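Local coordinates for pesticidal crystal protein CRY4AA (Bacillus thuringiensis, PDB 2C9K), which promotes colloid-osmotic lysis of insect midgut epithelial cells after binding to them, being the functional form of a mosquito-larvicidal, pore-forming toxin, at residues K478-G483 and H505-C510; F520-Y525 and E606-T611; I537-P542 and I585-N590; G543-G548 and N575-A580. All coordinates share one frame; numbering follows the deposited sequence.

Interaction 1: K478-G483 and H505-C510; sequences KANSLG and HFKITC
Gly-483 lays its CA over one face of the His-505 imidazole, 3.6 Å from the ring centroid, a CH-pi contact displaced toward the rim. The Phe-506 ring, which meets Phe-502 edge-to-face, is touched obliquely by the methyl of Ala-479, CB to CD1 4.3 Å. The third flat group, the amide of Asn-480, is used at both ends. Its ND2 donates close to the amide plane to Thr-509 OG1 at 2.9 Å and also reaches Thr-323 O. Its OD1 takes the Lys-507 ammonium, NZ to OD1 2.7 Å, from 38° above the carbonyl plane. Bends at chi2 and chi3 fold the lysine back to this amide. Ala-479 CB also packs on Ile-508 CB at 3.5 Å. A water accepts from Thr-509 N and donates to Lys-478 O, bridging the two segments beyond their last direct backbone bond. Lys-478 turns its own amine away, to a salt bridge with Glu-258 and to Asp-461 O. Lys-507 O accepts from Asn-480 N at 3.0 Å and, weakly, from Ser-481 N. Two residues thus face one: a classic beta bulge, here beside edge strand 481-482 of domain III, the toxin fragment's last beta-sandwich.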
loop_
_atom_site.group_PDB
_atom_site.type_symbol
_atom_site.label_atom_id
_atom_site.label_comp_id
_atom_site.label_asym_id
_atom_site.label_seq_id
_atom_site.Cartn_x
_atom_site.Cartn_y
_atom_site.Cartn_z
ATOM N N LYS A 478 3.688 5.746 11.618
ATOM C CA LYS A 478 4.989 6.339 11.290
ATOM C C LYS A 478 5.641 6.864 12.563
ATOM O O LYS A 478 6.644 7.570 12.518
ATOM C CB LYS A 478 4.845 7.490 10.289
ATOM C CG LYS A 478 4.448 7.085 8.877
ATOM C CD LYS A 478 5.510 6.230 8.208
ATOM C CE LYS A 478 6.842 6.963 8.091
ATOM N NZ LYS A 478 6.716 8.245 7.347
ATOM N N ALA A 479 5.053 6.511 13.700
ATOM C CA ALA A 479 5.559 6.926 15.003
ATOM C C ALA A 479 6.735 6.038 15.385
ATOM O O ALA A 479 6.951 4.996 14.760
ATOM C CB ALA A 479 4.462 6.807 16.044
ATOM N N ASN A 480 7.489 6.444 16.409
ATOM C CA ASN A 480 8.638 5.666 16.852
ATOM C C ASN A 480 8.584 5.230 18.320
ATOM O O ASN A 480 9.548 4.660 18.841
ATOM C CB ASN A 480 9.932 6.440 16.589
ATOM C CG ASN A 480 9.890 7.864 17.129
ATOM O OD1 ASN A 480 9.230 8.141 18.134
ATOM N ND2 ASN A 480 10.617 8.772 16.472
ATOM N N SER A 481 7.462 5.489 18.984
ATOM C CA SER A 481 7.299 5.103 20.381
ATOM C C SER A 481 5.855 4.688 20.665
ATOM O O SER A 481 4.907 5.424 20.371
ATOM C CB SER A 481 7.696 6.253 21.305
ATOM O OG SER A 481 7.498 5.883 22.662
ATOM N N LEU A 482 5.688 3.514 21.258
ATOM C CA LEU A 482 4.358 3.000 21.544
ATOM C C LEU A 482 4.199 2.516 22.979
ATOM O O LEU A 482 4.920 1.628 23.429
ATOM C CB LEU A 482 4.064 1.857 20.582
ATOM C CG LEU A 482 2.727 1.139 20.691
ATOM C CD1 LEU A 482 1.607 2.030 20.171
ATOM C CD2 LEU A 482 2.814 -0.163 19.896
ATOM N N GLY A 483 3.244 3.095 23.695
ATOM C CA GLY A 483 3.013 2.689 25.071
ATOM C C GLY A 483 2.736 1.197 25.222
ATOM O O GLY A 483 2.379 0.517 24.245
ATOM N N HIS A 505 -0.229 6.042 25.545
ATOM C CA HIS A 505 0.505 7.082 24.853
ATOM C C HIS A 505 1.261 6.513 23.655
ATOM O O HIS A 505 1.399 5.300 23.520
ATOM C CB HIS A 505 1.509 7.694 25.813
ATOM C CG HIS A 505 2.467 6.693 26.382
ATOM N ND1 HIS A 505 2.090 5.753 27.316
ATOM C CD2 HIS A 505 3.776 6.464 26.128
ATOM C CE1 HIS A 505 3.127 4.989 27.613
ATOM N NE2 HIS A 505 4.162 5.399 26.905
ATOM N N PHE A 506 1.738 7.404 22.790
ATOM C CA PHE A 506 2.536 7.031 21.623
ATOM C C PHE A 506 3.079 8.326 21.052
ATOM O O PHE A 506 2.401 9.346 21.105
ATOM C CB PHE A 506 1.708 6.236 20.587
ATOM C CG PHE A 506 0.761 7.065 19.749
ATOM C CD1 PHE A 506 1.216 7.762 18.634
ATOM C CD2 PHE A 506 -0.603 7.097 20.043
ATOM C CE1 PHE A 506 0.323 8.473 17.820
ATOM C CE2 PHE A 506 -1.504 7.804 19.240
ATOM C CZ PHE A 506 -1.041 8.490 18.130
ATOM N N LYS A 507 4.311 8.294 20.547
ATOM C CA LYS A 507 4.927 9.497 19.988
ATOM C C LYS A 507 5.499 9.356 18.587
ATOM O O LYS A 507 6.253 8.434 18.288
ATOM C CB LYS A 507 6.025 10.006 20.915
ATOM C CG LYS A 507 6.774 11.226 20.386
ATOM C CD LYS A 507 8.119 10.849 19.793
ATOM C CE LYS A 507 9.046 10.329 20.857
ATOM N NZ LYS A 507 10.177 9.592 20.252
ATOM N N ILE A 508 5.129 10.283 17.720
ATOM C CA ILE A 508 5.638 10.280 16.367
ATOM C C ILE A 508 6.484 11.553 16.273
ATOM O O ILE A 508 6.109 12.598 16.823
ATOM C CB ILE A 508 4.466 10.262 15.339
ATOM C CG1 ILE A 508 4.740 11.207 14.179
ATOM C CG2 ILE A 508 3.175 10.631 16.011
ATOM C CD1 ILE A 508 5.737 10.686 13.207
ATOM N N THR A 509 7.641 11.448 15.619
ATOM C CA THR A 509 8.546 12.583 15.454
ATOM C C THR A 509 8.487 13.127 14.026
ATOM O O THR A 509 8.585 12.373 13.065
ATOM C CB THR A 509 9.988 12.169 15.762
ATOM O OG1 THR A 509 10.023 11.504 17.028
ATOM C CG2 THR A 509 10.894 13.388 15.820
ATOM N N CYS A 510 8.333 14.439 13.892
ATOM C CA CYS A 510 8.248 15.061 12.569
ATOM C C CYS A 510 9.303 16.129 12.354
ATOM O O CYS A 510 9.766 16.759 13.301
ATOM C CB CYS A 510 6.873 15.694 12.364
ATOM S SG CYS A 510 5.513 14.579 12.690
HETATM O O HOH W 1 7.818 8.848 14.425
#

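Interaction 2: F520-Y525 and E606-T611; sequences FIRIRY and EFLPIT
Two antiparallel strands of one sheet in domain III, the last beta-sandwich of the toxin fragment, meet here, with Arg-522 and Glu-606 as a hydrogen-bonded pair whose side chains continue the link on one face. Across the backbone, Arg-522 N donates to Glu-606 O and Glu-606 N to Arg-522 O, while Leu-608 N reaches Phe-520 O at 2.9 Å. Above this pairing the arginine grips the carboxylate side-on: NE is 2.7 Å and NH2 2.6 Å from the same oxygen, Glu-606 OE2. Both donors keep OE2 close to the guanidinium plane, but that plane is turned 45° from the carboxylate, and NH2 arrives on the syn side. Arg-522 bends at chi3 (80°) after an extended start, which brings NE and NH2 round to the glutamate. Leu-608 CD2 sits over the centre of one guanidinium face. NH1 is held by Lys-250 O, Tyr-251 makes a cation-pi contact with the arginine, and Glu-606 OE1 accepts from Tyr-251 OH and Gln-473 NE2. Farther along the same face, Ile-610 CD1 lies over one face of the Phe-520 ring, a CH-pi contact 3.7 Å from its centroid. On the other face Ile-521 CB touches Phe-607 CE2 at 4.3 Å. With both residues buried, the salt bridge probably offsets the cost of removing each charge from water, and the second-shell partners of NH1 and OE1 should keep the two groups from turning.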
loop_
_atom_site.group_PDB
_atom_site.type_symbol
_atom_site.label_atom_id
_atom_site.label_comp_id
_atom_site.label_asym_id
_atom_site.label_seq_id
_atom_site.Cartn_x
_atom_site.Cartn_y
_atom_site.Cartn_z
ATOM N N PHE A 520 -3.275 23.435 12.129
ATOM C CA PHE A 520 -4.314 22.890 12.977
ATOM C C PHE A 520 -3.970 21.423 12.776
ATOM O O PHE A 520 -3.775 20.991 11.641
ATOM C CB PHE A 520 -5.727 23.192 12.445
ATOM C CG PHE A 520 -6.243 24.548 12.845
ATOM C CD1 PHE A 520 -6.800 25.405 11.899
ATOM C CD2 PHE A 520 -6.107 24.998 14.157
ATOM C CE1 PHE A 520 -7.200 26.690 12.252
ATOM C CE2 PHE A 520 -6.507 26.291 14.519
ATOM C CZ PHE A 520 -7.051 27.134 13.562
ATOM N N ILE A 521 -3.808 20.662 13.845
ATOM C CA ILE A 521 -3.518 19.264 13.618
ATOM C C ILE A 521 -4.880 18.554 13.741
ATOM O O ILE A 521 -5.641 18.803 14.673
ATOM C CB ILE A 521 -2.370 18.724 14.591
ATOM C CG1 ILE A 521 -2.884 17.613 15.490
ATOM C CG2 ILE A 521 -1.742 19.867 15.374
ATOM C CD1 ILE A 521 -2.991 16.312 14.786
ATOM N N ARG A 522 -5.196 17.725 12.746
ATOM C CA ARG A 522 -6.470 17.000 12.666
ATOM C C ARG A 522 -6.236 15.495 12.702
ATOM O O ARG A 522 -5.259 15.013 12.146
ATOM C CB ARG A 522 -7.169 17.383 11.364
ATOM C CG ARG A 522 -8.523 16.780 11.165
ATOM C CD ARG A 522 -9.150 17.322 9.901
ATOM N NE ARG A 522 -8.650 16.671 8.693
ATOM C CZ ARG A 522 -8.981 17.043 7.457
ATOM N NH1 ARG A 522 -9.802 18.066 7.272
ATOM N NH2 ARG A 522 -8.516 16.382 6.405
ATOM N N ILE A 523 -7.135 14.750 13.333
ATOM C CA ILE A 523 -6.981 13.301 13.459
ATOM C C ILE A 523 -8.081 12.464 12.789
ATOM O O ILE A 523 -9.269 12.770 12.919
ATOM C CB ILE A 523 -6.903 12.919 14.962
ATOM C CG1 ILE A 523 -5.517 13.241 15.502
ATOM C CG2 ILE A 523 -7.207 11.453 15.170
ATOM C CD1 ILE A 523 -5.434 13.047 16.984
ATOM N N ARG A 524 -7.676 11.413 12.070
ATOM C CA ARG A 524 -8.619 10.503 11.408
ATOM C C ARG A 524 -8.581 9.234 12.248
ATOM O O ARG A 524 -7.615 8.475 12.195
ATOM C CB ARG A 524 -8.178 10.193 9.968
ATOM C CG ARG A 524 -9.198 9.373 9.160
ATOM C CD ARG A 524 -8.884 9.366 7.663
ATOM N NE ARG A 524 -9.971 8.840 6.826
ATOM C CZ ARG A 524 -10.176 7.550 6.547
ATOM N NH1 ARG A 524 -9.372 6.617 7.032
ATOM N NH2 ARG A 524 -11.183 7.192 5.762
ATOM N N TYR A 525 -9.638 9.008 13.021
ATOM C CA TYR A 525 -9.698 7.863 13.922
ATOM C C TYR A 525 -11.020 7.125 13.839
ATOM O O TYR A 525 -11.951 7.555 13.164
ATOM C CB TYR A 525 -9.553 8.355 15.356
ATOM C CG TYR A 525 -10.818 9.059 15.810
ATOM C CD1 TYR A 525 -11.670 8.480 16.757
ATOM C CD2 TYR A 525 -11.218 10.255 15.214
ATOM C CE1 TYR A 525 -12.886 9.073 17.088
ATOM C CE2 TYR A 525 -12.434 10.852 15.540
ATOM C CZ TYR A 525 -13.260 10.255 16.472
ATOM O OH TYR A 525 -14.463 10.841 16.772
ATOM N N GLU A 606 -3.132 14.606 10.766
ATOM C CA GLU A 606 -3.079 15.567 9.678
ATOM C C GLU A 606 -2.733 16.985 10.086
ATOM O O GLU A 606 -3.156 17.471 11.140
ATOM C CB GLU A 606 -4.405 15.537 8.915
ATOM C CG GLU A 606 -4.627 14.206 8.225
ATOM C CD GLU A 606 -5.927 14.120 7.454
ATOM O OE1 GLU A 606 -6.013 13.251 6.555
ATOM O OE2 GLU A 606 -6.858 14.899 7.748
ATOM N N PHE A 607 -1.934 17.637 9.253
ATOM C CA PHE A 607 -1.553 19.009 9.509
ATOM C C PHE A 607 -2.169 19.896 8.442
ATOM O O PHE A 607 -1.917 19.724 7.249
ATOM C CB PHE A 607 -0.036 19.163 9.505
ATOM C CG PHE A 607 0.642 18.459 10.636
ATOM C CD1 PHE A 607 0.947 17.102 10.547
ATOM C CD2 PHE A 607 0.964 19.148 11.803
ATOM C CE1 PHE A 607 1.570 16.433 11.612
ATOM C CE2 PHE A 607 1.580 18.499 12.869
ATOM C CZ PHE A 607 1.888 17.135 12.777
ATOM N N LEU A 608 -2.997 20.840 8.874
ATOM C CA LEU A 608 -3.642 21.752 7.944
ATOM C C LEU A 608 -2.981 23.125 7.991
ATOM O O LEU A 608 -3.031 23.805 9.015
ATOM C CB LEU A 608 -5.126 21.901 8.287
ATOM C CG LEU A 608 -5.959 20.633 8.464
ATOM C CD1 LEU A 608 -7.440 21.008 8.525
ATOM C CD2 LEU A 608 -5.709 19.685 7.314
ATOM N N PRO A 609 -2.336 23.542 6.889
ATOM C CA PRO A 609 -1.684 24.855 6.855
ATOM C C PRO A 609 -2.743 25.940 7.041
ATOM O O PRO A 609 -3.819 25.861 6.442
ATOM C CB PRO A 609 -1.078 24.904 5.456
ATOM C CG PRO A 609 -0.797 23.478 5.158
ATOM C CD PRO A 609 -2.031 22.776 5.667
ATOM N N ILE A 610 -2.457 26.942 7.865
ATOM C CA ILE A 610 -3.415 28.019 8.072
ATOM C C ILE A 610 -3.110 29.202 7.148
ATOM O O ILE A 610 -4.010 29.738 6.492
ATOM C CB ILE A 610 -3.400 28.525 9.524
ATOM C CG1 ILE A 610 -3.782 27.400 10.482
ATOM C CG2 ILE A 610 -4.375 29.678 9.676
ATOM C CD1 ILE A 610 -3.860 27.842 11.928
ATOM N N THR A 611 -1.833 29.588 7.098
ATOM C CA THR A 611 -1.374 30.705 6.268
ATOM C C THR A 611 -0.903 30.261 4.885
ATOM O O THR A 611 0.089 29.544 4.754
ATOM C CB THR A 611 -0.244 31.449 6.977
#

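Interaction 3: I537-P542 and I585-N590; sequences INLSIP and ISLVFN
Leu-539 runs alongside Phe-589, its isobutyl group resting on the phenyl ring. Its CD2 stands 3.8 Å from the ring centroid, only 15° off the normal, and CG lies against CE2 near the rim. The CD2 branch also touches Leu-587 CG at 4.0 Å. Next along this face, Ile-541 packs beside Leu-587, CD1 to CD1 3.9 Å, and its other branch, CG2, meets Ile-585 CG2 at 3.8 Å. These residues are carried by an antiparallel pair in which Asn-538 and Asn-590 exchange two backbone bonds, N to O 2.8 Å each way. Ser-540 N donates nearly straight to Val-588 O at 2.9 Å, and Val-588 N returns a longer bond to Ser-540 O. In the next layer the Phe-506 ring stacks, offset, on the face opposite Leu-539, leaving Phe-589 sandwiched. From the facing sheet, Ile-521 leans on Leu-539, and Ile-605 on Leu-587 and Phe-589. The reverse face bears Asn-538, Ser-540, Val-588 and Asn-590, all partly exposed, and there Ser-540 OG bonds Glu-546. Polar groups thus gather mostly on the outer side, while the buried side coheres mainly through apolar, CH-pi and ring-stacking contacts.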
loop_
_atom_site.group_PDB
_atom_site.type_symbol
_atom_site.label_atom_id
_atom_site.label_comp_id
_atom_site.label_asym_id
_atom_site.label_seq_id
_atom_site.Cartn_x
_atom_site.Cartn_y
_atom_site.Cartn_z
ATOM N N ILE A 537 -8.053 12.724 24.383
ATOM C CA ILE A 537 -6.682 12.695 23.879
ATOM C C ILE A 537 -5.903 13.990 24.070
ATOM O O ILE A 537 -6.340 15.059 23.650
ATOM C CB ILE A 537 -6.682 12.358 22.398
ATOM C CG1 ILE A 537 -7.699 13.261 21.685
ATOM C CG2 ILE A 537 -6.985 10.881 22.216
ATOM C CD1 ILE A 537 -7.948 12.921 20.240
ATOM N N ASN A 538 -4.740 13.883 24.697
ATOM C CA ASN A 538 -3.905 15.047 24.933
ATOM C C ASN A 538 -2.633 14.962 24.115
ATOM O O ASN A 538 -1.894 13.982 24.173
ATOM C CB ASN A 538 -3.585 15.167 26.415
ATOM C CG ASN A 538 -4.821 15.398 27.244
ATOM O OD1 ASN A 538 -5.484 16.427 27.110
ATOM N ND2 ASN A 538 -5.154 14.435 28.100
ATOM N N LEU A 539 -2.399 16.017 23.348
ATOM C CA LEU A 539 -1.251 16.132 22.459
ATOM C C LEU A 539 -0.272 17.133 23.056
ATOM O O LEU A 539 -0.602 18.312 23.208
ATOM C CB LEU A 539 -1.720 16.658 21.104
ATOM C CG LEU A 539 -1.223 16.108 19.770
ATOM C CD1 LEU A 539 -1.577 17.138 18.698
ATOM C CD2 LEU A 539 0.269 15.851 19.790
ATOM N N SER A 540 0.924 16.674 23.404
ATOM C CA SER A 540 1.918 17.579 23.951
ATOM C C SER A 540 3.042 17.772 22.956
ATOM O O SER A 540 3.739 16.821 22.596
ATOM C CB SER A 540 2.495 17.047 25.261
ATOM O OG SER A 540 1.621 17.300 26.345
ATOM N N ILE A 541 3.189 19.002 22.486
ATOM C CA ILE A 541 4.259 19.326 21.565
ATOM C C ILE A 541 5.206 20.225 22.354
ATOM O O ILE A 541 4.996 21.437 22.463
ATOM C CB ILE A 541 3.750 20.072 20.320
ATOM C CG1 ILE A 541 2.667 19.248 19.631
ATOM C CG2 ILE A 541 4.893 20.302 19.349
ATOM C CD1 ILE A 541 2.165 19.856 18.335
ATOM N N PRO A 542 6.243 19.622 22.953
ATOM C CA PRO A 542 7.246 20.329 23.746
ATOM C C PRO A 542 7.742 21.576 23.040
ATOM O O PRO A 542 8.187 21.514 21.899
ATOM C CB PRO A 542 8.340 19.286 23.907
ATOM C CG PRO A 542 7.555 18.026 24.029
ATOM C CD PRO A 542 6.523 18.175 22.930
ATOM N N ILE A 585 10.187 18.062 15.528
ATOM C CA ILE A 585 8.997 18.084 16.363
ATOM C C ILE A 585 8.678 16.760 17.024
ATOM O O ILE A 585 8.781 15.713 16.399
ATOM C CB ILE A 585 7.780 18.493 15.525
ATOM C CG1 ILE A 585 8.096 19.784 14.754
ATOM C CG2 ILE A 585 6.570 18.665 16.415
ATOM C CD1 ILE A 585 7.109 20.091 13.651
ATOM N N SER A 586 8.290 16.819 18.293
ATOM C CA SER A 586 7.903 15.629 19.045
ATOM C C SER A 586 6.391 15.673 19.230
ATOM O O SER A 586 5.853 16.628 19.785
ATOM C CB SER A 586 8.571 15.600 20.419
ATOM O OG SER A 586 9.971 15.505 20.295
ATOM N N LEU A 587 5.711 14.646 18.742
ATOM C CA LEU A 587 4.269 14.578 18.854
ATOM C C LEU A 587 3.904 13.481 19.855
ATOM O O LEU A 587 3.759 12.304 19.503
ATOM C CB LEU A 587 3.652 14.306 17.476
ATOM C CG LEU A 587 2.855 15.437 16.800
ATOM C CD1 LEU A 587 3.695 16.689 16.662
ATOM C CD2 LEU A 587 2.380 14.974 15.430
ATOM N N VAL A 588 3.771 13.878 21.115
ATOM C CA VAL A 588 3.438 12.933 22.167
ATOM C C VAL A 588 1.942 12.901 22.410
ATOM O O VAL A 588 1.366 13.883 22.853
ATOM C CB VAL A 588 4.121 13.298 23.492
ATOM C CG1 VAL A 588 4.066 12.117 24.435
ATOM C CG2 VAL A 588 5.552 13.723 23.245
ATOM N N PHE A 589 1.329 11.763 22.109
ATOM C CA PHE A 589 -0.099 11.568 22.301
ATOM C C PHE A 589 -0.362 10.768 23.571
ATOM O O PHE A 589 0.238 9.714 23.791
ATOM C CB PHE A 589 -0.719 10.811 21.115
ATOM C CG PHE A 589 -0.858 11.629 19.865
ATOM C CD1 PHE A 589 0.197 11.746 18.968
ATOM C CD2 PHE A 589 -2.037 12.314 19.601
ATOM C CE1 PHE A 589 0.079 12.535 17.828
ATOM C CE2 PHE A 589 -2.163 13.109 18.461
ATOM C CZ PHE A 589 -1.100 13.220 17.576
ATOM N N ASN A 590 -1.266 11.276 24.404
ATOM C CA ASN A 590 -1.649 10.598 25.642
ATOM C C ASN A 590 -3.157 10.467 25.727
ATOM O O ASN A 590 -3.901 11.303 25.205
ATOM C CB ASN A 590 -1.177 11.373 26.872
ATOM C CG ASN A 590 0.198 10.955 27.337
ATOM O OD1 ASN A 590 1.164 11.703 27.194
ATOM N ND2 ASN A 590 0.297 9.753 27.900
#

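Interaction 4: G543-G548 and N575-A580; sequences GVAELG and NEVKFA
Lys-578 doubles back alongside Val-544, the two side chains running counter to each other. From CB the chain starts between its own backbone N and carbonyl carbon (chi1 58°), then turns at chi2 and chi3, so that CB, CG and CD arch round before the far end meets anything across the contact. CE is the first atom to do so, coming 3.4 Å from Val-544 CG1. At the tip, NZ donates to Val-544 O at 3.0 Å, approaching from well above the carbonyl plane, 55° out of it. That same CG1 methyl wedges inward against Val-577 CB at 3.7 Å and the Phe-579 ring atom CE2 at 4.0 Å. Beside it Ala-545 CB touches Val-577 CG1 at 3.8 Å, and Leu-547 CD1 reaches the same methyl at 4.1 Å. The backbones do not pair: the short strand axes stay 8.7 Å apart and belong to different sheets, 545-548 being tied to Leu-539 and 577-579 to Tyr-519 and Gln-517. Val-544 and Ala-545 both face Ile-541, forming a classic beta bulge in the tight return between two strands. This is face-to-face packing toward the edge of a beta-sandwich, with apolar residues inside and a lysine reaching across the outside.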
loop_
_atom_site.group_PDB
_atom_site.type_symbol
_atom_site.label_atom_id
_atom_site.label_comp_id
_atom_site.label_asym_id
_atom_site.label_seq_id
_atom_site.Cartn_x
_atom_site.Cartn_y
_atom_site.Cartn_z
ATOM N N GLY A 543 7.650 22.710 23.723
ATOM C CA GLY A 543 8.101 23.955 23.145
ATOM C C GLY A 543 7.152 24.580 22.145
ATOM O O GLY A 543 7.437 25.666 21.644
ATOM N N VAL A 544 6.028 23.933 21.848
ATOM C CA VAL A 544 5.085 24.496 20.875
ATOM C C VAL A 544 3.636 24.685 21.361
ATOM O O VAL A 544 3.125 25.802 21.376
ATOM C CB VAL A 544 5.050 23.646 19.579
ATOM C CG1 VAL A 544 4.041 24.222 18.607
ATOM C CG2 VAL A 544 6.426 23.599 18.944
ATOM N N ALA A 545 2.967 23.607 21.750
ATOM C CA ALA A 545 1.582 23.741 22.191
ATOM C C ALA A 545 1.106 22.591 23.062
ATOM O O ALA A 545 1.842 21.633 23.314
ATOM C CB ALA A 545 0.662 23.875 20.974
ATOM N N GLU A 546 -0.134 22.709 23.528
ATOM C CA GLU A 546 -0.748 21.681 24.351
ATOM C C GLU A 546 -2.194 21.532 23.898
ATOM O O GLU A 546 -3.067 22.265 24.339
ATOM C CB GLU A 546 -0.714 22.073 25.821
ATOM C CG GLU A 546 -1.043 20.924 26.730
ATOM C CD GLU A 546 0.088 19.910 26.801
ATOM O OE1 GLU A 546 -0.161 18.762 27.234
ATOM O OE2 GLU A 546 1.229 20.268 26.435
ATOM N N LEU A 547 -2.447 20.580 23.015
ATOM C CA LEU A 547 -3.790 20.375 22.506
ATOM C C LEU A 547 -4.496 19.203 23.173
ATOM O O LEU A 547 -3.864 18.241 23.596
ATOM C CB LEU A 547 -3.733 20.146 21.000
ATOM C CG LEU A 547 -2.947 21.160 20.165
ATOM C CD1 LEU A 547 -1.460 21.075 20.494
ATOM C CD2 LEU A 547 -3.172 20.863 18.690
ATOM N N GLY A 548 -5.816 19.290 23.264
ATOM C CA GLY A 548 -6.581 18.224 23.877
ATOM C C GLY A 548 -8.008 18.248 23.377
ATOM O O GLY A 548 -8.525 19.305 23.017
ATOM N N ASN A 575 -6.767 24.801 19.435
ATOM C CA ASN A 575 -5.569 25.634 19.404
ATOM C C ASN A 575 -4.648 25.315 18.225
ATOM O O ASN A 575 -4.528 24.167 17.802
ATOM C CB ASN A 575 -4.800 25.504 20.724
ATOM C CG ASN A 575 -4.571 24.061 21.126
ATOM O OD1 ASN A 575 -5.511 23.267 21.206
ATOM N ND2 ASN A 575 -3.319 23.714 21.393
ATOM N N GLU A 576 -4.000 26.346 17.695
ATOM C CA GLU A 576 -3.093 26.172 16.571
ATOM C C GLU A 576 -1.630 26.124 16.997
ATOM O O GLU A 576 -1.261 26.557 18.087
ATOM C CB GLU A 576 -3.289 27.288 15.543
ATOM C CG GLU A 576 -3.146 28.697 16.088
ATOM C CD GLU A 576 -3.231 29.744 14.992
ATOM O OE1 GLU A 576 -2.226 29.931 14.266
ATOM O OE2 GLU A 576 -4.308 30.368 14.843
ATOM N N VAL A 577 -0.800 25.593 16.113
ATOM C CA VAL A 577 0.617 25.467 16.376
ATOM C C VAL A 577 1.426 26.131 15.252
ATOM O O VAL A 577 0.956 26.277 14.119
ATOM C CB VAL A 577 0.990 23.982 16.480
ATOM C CG1 VAL A 577 -0.072 23.244 17.275
ATOM C CG2 VAL A 577 1.122 23.375 15.094
ATOM N N LYS A 578 2.640 26.548 15.578
ATOM C CA LYS A 578 3.511 27.176 14.604
ATOM C C LYS A 578 4.880 26.521 14.708
ATOM O O LYS A 578 5.432 26.375 15.802
ATOM C CB LYS A 578 3.616 28.686 14.850
ATOM C CG LYS A 578 4.129 29.105 16.228
ATOM C CD LYS A 578 3.098 28.842 17.343
ATOM C CE LYS A 578 3.311 27.497 18.041
ATOM N NZ LYS A 578 2.152 27.130 18.903
ATOM N N PHE A 579 5.415 26.115 13.560
ATOM C CA PHE A 579 6.713 25.467 13.506
ATOM C C PHE A 579 7.713 26.330 12.737
ATOM O O PHE A 579 7.362 26.979 11.754
ATOM C CB PHE A 579 6.578 24.104 12.827
ATOM C CG PHE A 579 5.584 23.189 13.484
ATOM C CD1 PHE A 579 4.510 22.678 12.764
ATOM C CD2 PHE A 579 5.741 22.798 14.810
ATOM C CE1 PHE A 579 3.615 21.787 13.352
ATOM C CE2 PHE A 579 4.849 21.905 15.402
ATOM C CZ PHE A 579 3.787 21.401 14.670
ATOM N N ALA A 580 8.958 26.343 13.199
ATOM C CA ALA A 580 9.997 27.112 12.540
ATOM C C ALA A 580 10.611 26.211 11.480
ATOM O O ALA A 580 10.360 25.013 11.461
ATOM C CB ALA A 580 11.051 27.549 13.546
#

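All four contacts belong to domain III, the last beta-sandwich of the three-domain Cry toxin fragment. Interactions 1 and 3 and the 543-548 side of interaction 4 share one sheet: 505-510 pairs with 585-590 through Phe-506 O and Phe-589 N at 2.8 Å, and 537-542 with 543-548 through Leu-539 N and Leu-547 O at 2.7 Å. Centres of interactions 1 and 3, and of 3 and 4, lie about 9 Å apart. Interaction 2 builds the facing sheet, to which 575-580 also belongs; its centre is about 14 Å from that of interaction 3, and Phe-607 CZ touches Leu-587 CD2 at 3.5 Å in the core. Interaction 4 spans both layers. Along the chain, 4 nests within 3 and 3 within 2.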